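Long-range contacts in nickel-dependent hydrogenase large subunit (Allochromatium vinosum, PDB 3MYR), which catalyses, together with an iron-sulfur small subunit, the oxidation of hydrogen by an electron acceptor at a nickel-iron centre: residues T11-H16 with F552-A557; M37-E42 with Q58-V63; A485-L490 with V508-N513. One frame throughout, in Å; residues are numbered along the deposited sequence.

Interaction 1 of 3, residues T11-H16 with F552-A557; sequences TRIEGH and FDPCIA. With NFV (Ni-Fe oxidized active center), chain N.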
# COMPACT_ATOMS: atom_id res chain seq x y z
N THR B 11 13.59 -3.67 5.32
CA THR B 11 12.87 -4.32 4.22
C THR B 11 11.56 -4.96 4.73
O THR B 11 11.26 -4.94 5.92
CB THR B 11 13.76 -5.39 3.59
OG1 THR B 11 14.13 -6.34 4.60
CG2 THR B 11 15.09 -4.71 3.01
N ARG B 12 10.80 -5.53 3.81
CA ARG B 12 9.50 -6.09 4.17
C ARG B 12 8.62 -5.06 4.83
O ARG B 12 7.90 -5.37 5.79
CB ARG B 12 9.66 -7.38 4.99
CG ARG B 12 9.93 -8.53 3.99
CD ARG B 12 10.10 -9.87 4.69
NE ARG B 12 11.26 -9.88 5.61
CZ ARG B 12 11.20 -10.02 6.94
NH1 ARG B 12 10.04 -10.13 7.61
NH2 ARG B 12 12.33 -10.13 7.64
N ILE B 13 8.74 -3.82 4.36
CA ILE B 13 7.71 -2.82 4.55
C ILE B 13 7.41 -2.24 3.18
O ILE B 13 8.04 -2.61 2.16
CB ILE B 13 8.22 -1.66 5.51
CG1 ILE B 13 9.44 -0.93 4.88
CG2 ILE B 13 8.63 -2.21 6.81
CD1 ILE B 13 9.78 0.43 5.54
N GLU B 14 6.51 -1.26 3.15
CA GLU B 14 6.41 -0.39 1.97
C GLU B 14 7.29 0.85 2.19
O GLU B 14 7.24 1.47 3.24
CB GLU B 14 4.96 0.05 1.78
CG GLU B 14 4.73 0.74 0.37
CD GLU B 14 5.54 2.05 0.20
OE1 GLU B 14 6.04 2.30 -0.96
OE2 GLU B 14 5.67 2.82 1.21
N GLY B 15 8.13 1.17 1.23
CA GLY B 15 8.84 2.43 1.25
C GLY B 15 10.13 2.42 2.02
O GLY B 15 10.72 1.38 2.28
N HIS B 16 10.58 3.62 2.39
CA HIS B 16 12.00 3.83 2.70
C HIS B 16 12.20 4.27 4.14
O HIS B 16 12.00 5.44 4.45
CB HIS B 16 12.58 4.88 1.73
CG HIS B 16 12.72 4.33 0.34
ND1 HIS B 16 11.87 4.69 -0.69
CD2 HIS B 16 13.48 3.33 -0.13
CE1 HIS B 16 12.20 4.02 -1.79
NE2 HIS B 16 13.15 3.16 -1.46
N PHE B 552 3.77 -2.86 13.20
CA PHE B 552 3.00 -1.63 12.84
C PHE B 552 2.62 -1.56 11.36
O PHE B 552 1.90 -0.63 10.96
CB PHE B 552 3.81 -0.33 13.19
CG PHE B 552 3.91 -0.04 14.65
CD1 PHE B 552 2.95 0.74 15.28
CD2 PHE B 552 5.03 -0.47 15.39
CE1 PHE B 552 3.03 1.08 16.63
CE2 PHE B 552 5.13 -0.15 16.77
CZ PHE B 552 4.15 0.62 17.39
N ASP B 553 3.12 -2.50 10.55
CA ASP B 553 2.85 -2.53 9.11
C ASP B 553 3.24 -1.16 8.49
O ASP B 553 2.40 -0.47 7.92
CB ASP B 553 1.32 -2.82 8.94
CG ASP B 553 0.90 -3.18 7.49
OD1 ASP B 553 -0.34 -3.36 7.29
OD2 ASP B 553 1.73 -3.17 6.54
N PRO B 554 4.51 -0.74 8.62
CA PRO B 554 4.89 0.61 8.14
C PRO B 554 4.69 0.81 6.63
O PRO B 554 4.91 -0.10 5.84
CB PRO B 554 6.39 0.71 8.44
CG PRO B 554 6.67 -0.38 9.49
CD PRO B 554 5.64 -1.45 9.24
N CYS B 555 4.32 2.02 6.25
CA CYS B 555 4.25 2.39 4.85
C CYS B 555 4.75 3.83 4.75
O CYS B 555 4.10 4.76 5.24
CB CYS B 555 2.81 2.26 4.35
SG CYS B 555 2.77 2.77 2.58
N ILE B 556 5.95 4.02 4.18
CA ILE B 556 6.62 5.35 4.27
C ILE B 556 6.18 6.18 3.07
O ILE B 556 6.25 7.42 3.09
CB ILE B 556 8.16 5.22 4.34
CG1 ILE B 556 8.61 4.41 5.62
CG2 ILE B 556 8.80 6.58 4.37
CD1 ILE B 556 7.80 4.60 6.92
N ALA B 557 5.73 5.53 2.01
CA ALA B 557 5.17 6.33 0.91
C ALA B 557 3.89 6.97 1.47
O ALA B 557 3.68 8.19 1.34
CB ALA B 557 4.82 5.42 -0.34
FE NFV N . -1.50 3.61 3.97
NI NFV N . 0.59 2.62 2.04
C1 NFV N . -2.59 4.72 4.22
O1 NFV N . -3.47 5.55 4.48
C2 NFV N . -2.63 2.36 4.87
N2 NFV N . -3.35 1.59 5.41
C3 NFV N . -0.57 4.03 5.55
N3 NFV N . 0.03 4.31 6.52
O4 NFV N . -0.21 2.13 3.67
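With CG anti to the backbone N (chi1 -169°) and a bend at chi2 (-63°), E14 swings its carboxylate past the sulfur of C555 to the amide of A557. There A557 N donates to E14 OE2 at 2.8 Å, meeting the syn side of the oxygen 22° out of the carboxylate plane. The same OE2 lies 3.2 Å from C555 SG, and the methyl A557 CB is close to both carboxylate oxygens, 3.1 Å from E14 OE2. The other oxygen, OE1, bonds to T15 of the small subunit, so the carboxylate is held from both sides of the subunit boundary. The backbones add a single bridge: I556 N donates to E14 O at 3.0 Å, while E14 N makes a weak bond to P554 O. Apolar contacts flank it. I13 crosses the proline at about a right angle, its CG2 3.8 Å from P554 CG, and I13 CD1 lies 4.1 Å from I556 CG1. At G15 any CB would strike E14 OE2 and A557 N and jam against the preceding carbonyl, so this position calls for glycine. C555 directs SG to the nickel, which C61 also binds, and caps the first turn of helix 556-560. G15, the E14 carboxylate and the C555 N-cap thus frame the start of the C-terminal DPCxxC motif, the nickel-binding signature of [NiFe] hydrogenase large subunits.

Interaction 2 of 3, residues M37-E42 with Q58-V63; sequences MVRGIE and QRICGV. With MG (magnesium ion), chain O.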
# COMPACT_ATOMS: atom_id res chain seq x y z
N MET B 37 12.51 9.10 1.94
CA MET B 37 12.10 9.46 0.56
C MET B 37 10.90 10.40 0.65
O MET B 37 9.99 10.20 1.49
CB MET B 37 11.79 8.21 -0.27
CG MET B 37 11.46 8.48 -1.76
SD MET B 37 9.72 9.01 -2.06
CE MET B 37 8.83 7.41 -2.12
N VAL B 38 10.90 11.45 -0.18
CA VAL B 38 9.75 12.34 -0.24
C VAL B 38 9.40 12.59 -1.72
O VAL B 38 10.32 12.54 -2.59
CB VAL B 38 10.13 13.72 0.48
CG1 VAL B 38 11.29 14.36 -0.22
CG2 VAL B 38 8.89 14.67 0.58
N ARG B 39 8.11 12.85 -1.99
CA ARG B 39 7.62 13.26 -3.32
C ARG B 39 6.94 14.65 -3.35
O ARG B 39 7.00 15.37 -4.37
CB ARG B 39 6.71 12.19 -3.95
CG ARG B 39 7.47 10.90 -4.24
CD ARG B 39 6.60 9.67 -4.44
NE ARG B 39 5.85 9.38 -3.22
CZ ARG B 39 4.73 8.65 -3.17
NH1 ARG B 39 4.20 8.15 -4.29
NH2 ARG B 39 4.11 8.51 -1.99
N GLY B 40 6.24 15.00 -2.26
CA GLY B 40 5.62 16.34 -2.09
C GLY B 40 4.34 16.38 -2.92
O GLY B 40 4.00 17.39 -3.55
N ILE B 41 3.55 15.33 -2.82
CA ILE B 41 2.28 15.26 -3.50
C ILE B 41 1.31 16.40 -3.06
O ILE B 41 0.51 16.91 -3.87
CB ILE B 41 1.68 13.85 -3.32
CG1 ILE B 41 2.61 12.85 -4.03
CG2 ILE B 41 0.15 13.81 -3.88
CD1 ILE B 41 2.33 11.36 -3.73
N GLU B 42 1.39 16.82 -1.81
CA GLU B 42 0.51 17.90 -1.38
C GLU B 42 0.73 19.17 -2.20
O GLU B 42 -0.21 19.87 -2.58
CB GLU B 42 0.66 18.15 0.14
CG GLU B 42 0.06 17.02 1.03
CD GLU B 42 0.75 16.92 2.41
OE1 GLU B 42 1.93 17.38 2.46
OE2 GLU B 42 0.16 16.35 3.40
N GLN B 58 -4.43 8.83 -4.55
CA GLN B 58 -4.37 7.40 -4.52
C GLN B 58 -2.94 6.89 -4.73
O GLN B 58 -2.53 5.87 -4.12
CB GLN B 58 -5.32 6.77 -5.52
CG GLN B 58 -5.38 5.23 -5.27
CD GLN B 58 -6.46 4.50 -6.06
OE1 GLN B 58 -6.81 4.85 -7.21
NE2 GLN B 58 -6.96 3.44 -5.46
N ARG B 59 -2.20 7.56 -5.61
CA ARG B 59 -0.81 7.21 -5.92
C ARG B 59 0.18 7.63 -4.82
O ARG B 59 1.37 7.41 -4.96
CB ARG B 59 -0.38 7.78 -7.30
CG ARG B 59 -0.75 6.82 -8.46
CD ARG B 59 -2.30 6.61 -8.62
NE ARG B 59 -2.59 6.03 -9.93
CZ ARG B 59 -3.81 5.92 -10.44
NH1 ARG B 59 -4.83 6.56 -9.85
NH2 ARG B 59 -4.02 5.20 -11.57
N ILE B 60 -0.32 8.16 -3.71
CA ILE B 60 0.50 8.14 -2.50
C ILE B 60 1.00 6.73 -2.24
O ILE B 60 2.14 6.52 -1.80
CB ILE B 60 -0.30 8.70 -1.28
CG1 ILE B 60 -0.36 10.23 -1.48
CG2 ILE B 60 0.39 8.28 0.07
CD1 ILE B 60 -1.34 10.95 -0.39
N CYS B 61 0.16 5.72 -2.48
CA CYS B 61 0.58 4.38 -2.08
C CYS B 61 -0.23 3.31 -2.74
O CYS B 61 -1.43 3.38 -2.77
CB CYS B 61 0.56 4.20 -0.56
SG CYS B 61 1.37 2.63 -0.09
N GLY B 62 0.46 2.33 -3.32
CA GLY B 62 -0.23 1.25 -3.98
C GLY B 62 -0.36 -0.02 -3.15
O GLY B 62 -0.89 -1.04 -3.63
N VAL B 63 0.13 -0.02 -1.90
CA VAL B 63 -0.09 -1.18 -1.01
C VAL B 63 -1.44 -0.95 -0.34
O VAL B 63 -2.34 -1.77 -0.48
CB VAL B 63 0.99 -1.32 0.08
CG1 VAL B 63 0.61 -2.47 1.07
CG2 VAL B 63 2.26 -1.65 -0.59
MG MG O . 0.90 15.42 5.01
O HOH W 1 2.79 16.38 4.67
O HOH W 2 0.31 17.09 6.06
O HOH W 3 1.71 14.60 6.76
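The RxCGxC motif, which supplies cysteine ligands to the nickel-iron centre, is held here by R39, whose guanidinium forks onto the carbonyls of R59 and I60 just before C61. NH2 of R39 donates to I60 O at 2.8 Å in a nearly straight bond (161°), with the oxygen in the guanidinium plane. R39 NH1 reaches R59 O at 3.0 Å; this donor lies in the carbonyl plane, but the bond is more bent (144°). Two successive carbonyls on one edge fix the rotation of the flat group, and a bend at chi3 (-62°) turns that edge to them. Over one face lies the methyl CD1 of I41, 3.6 Å above the plane, and that same CD1 touches I60 CG1 at 3.7 Å, so the isoleucine bridges arginine and motif. Were R39 replaced by an alanine, both carbonyls would probably lose their donors, and the backbone before C61 would be left freer to shift. Beyond it, V63 N donates to C61 SG at 3.4 Å, a backbone bond to a sulfur that binds the nickel. The side chain of R59 turns elsewhere, to C147 of the small subunit beside an iron-sulfur cluster. Next along the chain from I41, E42 binds magnesium through OE2 at 2.0 Å, and its OE1 accepts from a metal-bound water; H561, A506 O and two further waters complete the sphere. The contact therefore sets the cysteine turn of the active site beside the helix start that carries the magnesium site of this enzyme.

Interaction 3 of 3, residues A485-L490 with V508-N513; sequences APRGAL and VPSTWN. With NFV (Ni-Fe oxidized active center), chain N.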
# COMPACT_ATOMS: atom_id res chain seq x y z
N ALA B 485 -7.96 3.41 7.47
CA ALA B 485 -7.22 2.64 6.46
C ALA B 485 -6.65 1.40 7.20
O ALA B 485 -6.63 1.39 8.44
CB ALA B 485 -6.08 3.51 5.90
N PRO B 486 -6.28 0.32 6.48
CA PRO B 486 -5.67 -0.82 7.23
C PRO B 486 -4.56 -0.48 8.26
O PRO B 486 -4.43 -1.18 9.25
CB PRO B 486 -5.08 -1.72 6.11
CG PRO B 486 -6.01 -1.43 4.95
CD PRO B 486 -6.27 0.08 5.01
N ARG B 487 -3.78 0.58 8.03
CA ARG B 487 -2.77 0.98 9.00
C ARG B 487 -3.25 1.97 10.06
O ARG B 487 -2.55 2.19 11.02
CB ARG B 487 -1.48 1.43 8.31
CG ARG B 487 -0.81 0.27 7.60
CD ARG B 487 0.11 0.70 6.43
NE ARG B 487 0.52 -0.54 5.73
CZ ARG B 487 -0.24 -1.23 4.85
NH1 ARG B 487 -1.47 -0.86 4.42
NH2 ARG B 487 0.18 -2.38 4.49
N GLY B 488 -4.47 2.49 9.94
CA GLY B 488 -5.06 3.30 11.00
C GLY B 488 -5.74 4.57 10.40
O GLY B 488 -6.01 4.65 9.18
N ALA B 489 -5.94 5.57 11.25
CA ALA B 489 -6.78 6.71 10.95
C ALA B 489 -6.13 7.59 9.89
O ALA B 489 -5.02 8.05 10.12
CB ALA B 489 -6.94 7.57 12.24
N LEU B 490 -6.88 7.96 8.85
CA LEU B 490 -6.36 8.66 7.69
C LEU B 490 -7.30 9.82 7.52
O LEU B 490 -8.52 9.62 7.60
CB LEU B 490 -6.46 7.77 6.41
CG LEU B 490 -6.33 8.48 5.04
CD1 LEU B 490 -4.91 9.02 4.86
CD2 LEU B 490 -6.55 7.46 3.85
N VAL B 508 -1.56 10.78 7.62
CA VAL B 508 -1.72 9.38 7.18
C VAL B 508 -1.33 8.46 8.38
O VAL B 508 -0.54 8.87 9.24
CB VAL B 508 -0.84 9.16 5.92
CG1 VAL B 508 -1.09 7.80 5.32
CG2 VAL B 508 -1.23 10.25 4.87
N PRO B 509 -1.93 7.27 8.48
CA PRO B 509 -1.62 6.45 9.67
C PRO B 509 -0.13 6.23 10.00
O PRO B 509 0.30 6.44 11.13
CB PRO B 509 -2.38 5.13 9.43
CG PRO B 509 -2.95 5.22 8.03
CD PRO B 509 -3.06 6.70 7.71
N SER B 510 0.69 5.95 8.99
CA SER B 510 2.10 5.72 9.28
C SER B 510 2.79 7.06 9.56
O SER B 510 3.81 7.04 10.19
CB SER B 510 2.80 4.97 8.15
OG SER B 510 2.34 3.64 8.16
N THR B 511 2.20 8.21 9.16
CA THR B 511 2.70 9.52 9.68
C THR B 511 2.63 9.56 11.19
O THR B 511 3.62 9.83 11.86
CB THR B 511 1.99 10.77 9.06
OG1 THR B 511 1.80 10.54 7.66
CG2 THR B 511 2.88 12.02 9.25
N TRP B 512 1.45 9.27 11.75
CA TRP B 512 1.31 9.18 13.22
C TRP B 512 2.32 8.21 13.81
O TRP B 512 3.06 8.57 14.75
CB TRP B 512 -0.11 8.62 13.58
CG TRP B 512 -1.20 9.62 13.32
CD1 TRP B 512 -2.01 9.68 12.24
CD2 TRP B 512 -1.60 10.70 14.18
NE1 TRP B 512 -2.93 10.71 12.37
CE2 TRP B 512 -2.68 11.36 13.56
CE3 TRP B 512 -1.14 11.17 15.44
CZ2 TRP B 512 -3.34 12.48 14.14
CZ3 TRP B 512 -1.78 12.28 16.02
CH2 TRP B 512 -2.89 12.92 15.38
N ASN B 513 2.29 6.94 13.34
CA ASN B 513 3.07 5.91 14.08
C ASN B 513 4.58 6.05 13.93
O ASN B 513 5.35 5.83 14.87
CB ASN B 513 2.63 4.51 13.59
CG ASN B 513 1.20 4.17 14.01
OD1 ASN B 513 0.70 4.70 15.01
ND2 ASN B 513 0.57 3.25 13.31
FE NFV N . -1.50 3.61 3.97
NI NFV N . 0.59 2.62 2.04
C1 NFV N . -2.59 4.72 4.22
O1 NFV N . -3.47 5.55 4.48
C2 NFV N . -2.63 2.36 4.87
N2 NFV N . -3.35 1.59 5.41
C3 NFV N . -0.57 4.03 5.55
N3 NFV N . 0.03 4.31 6.52
O4 NFV N . -0.21 2.13 3.67
O HOH W 4 -4.77 10.87 10.18
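Van der Waals contact dominates, and P509 makes most of it by laying its ring against the backbone of 487-489: CB lies 3.3 Å from R487 C, CG is close to G488 O, and CD is 3.4 Å from A489 O. The ring leaves little room for a side chain at 488, where a CB would also press on the preceding carbonyl, as befits a glycine. The apolar pairs centre on L490, whose CB is 3.8 Å from P509 CD. L490 and V508 run side by side, pointing the same way, with L490 CD1 3.9 Å from V508 CG2. Together with P509 CD they surround the carbonyl oxygen O1 of the iron, V508 CG1 approaching it to 3.4 Å.

In fold terms this is a two-residue beta hairpin facing a helix start. A type I turn from A485 to G488 joins strands 476-485 and 488-497, and the segment 488-490 meets helix 509-513 at 117°.

Hydrogen bonds run to the two cyanides, not between the segments. From the turn, R487 N donates to N2 of the cofactor at 2.8 Å, and R487 NH1 adds a weak bond to the same nitrogen. The guanidinium is further held by salt bridges from NH2 to D553 and D103. From the helix, S510 with chi1 at -71° has OG beside its own backbone N, and both donate to the other cyanide, OG at 2.9 Å from N3.

One water links the segments as well, donating to A489 O at 2.8 Å and accepting from W512 NE1 at the edge of the indole, in its plane.

Followed from the N terminus, the loop after strand 5-7 opens interaction 1, which closes only some 536 residues later at the start of the last helix, so that nearly the whole chain lies between its halves. Within that span interaction 2 closes a short loop between 37-42 and 58-63; interaction 3 comes much later, joining the hairpin turn at 485-490 to the helix that follows strand 500-507. These two inner loops are in series and do not cross. All three meet around the cofactor, and C555 N is hydrogen-bonded to S510 OG, which ties interaction 1 directly to interaction 3. The N-terminal and C-terminal regions, the hairpin sheet and the early cysteine loop are thereby tied to one centre.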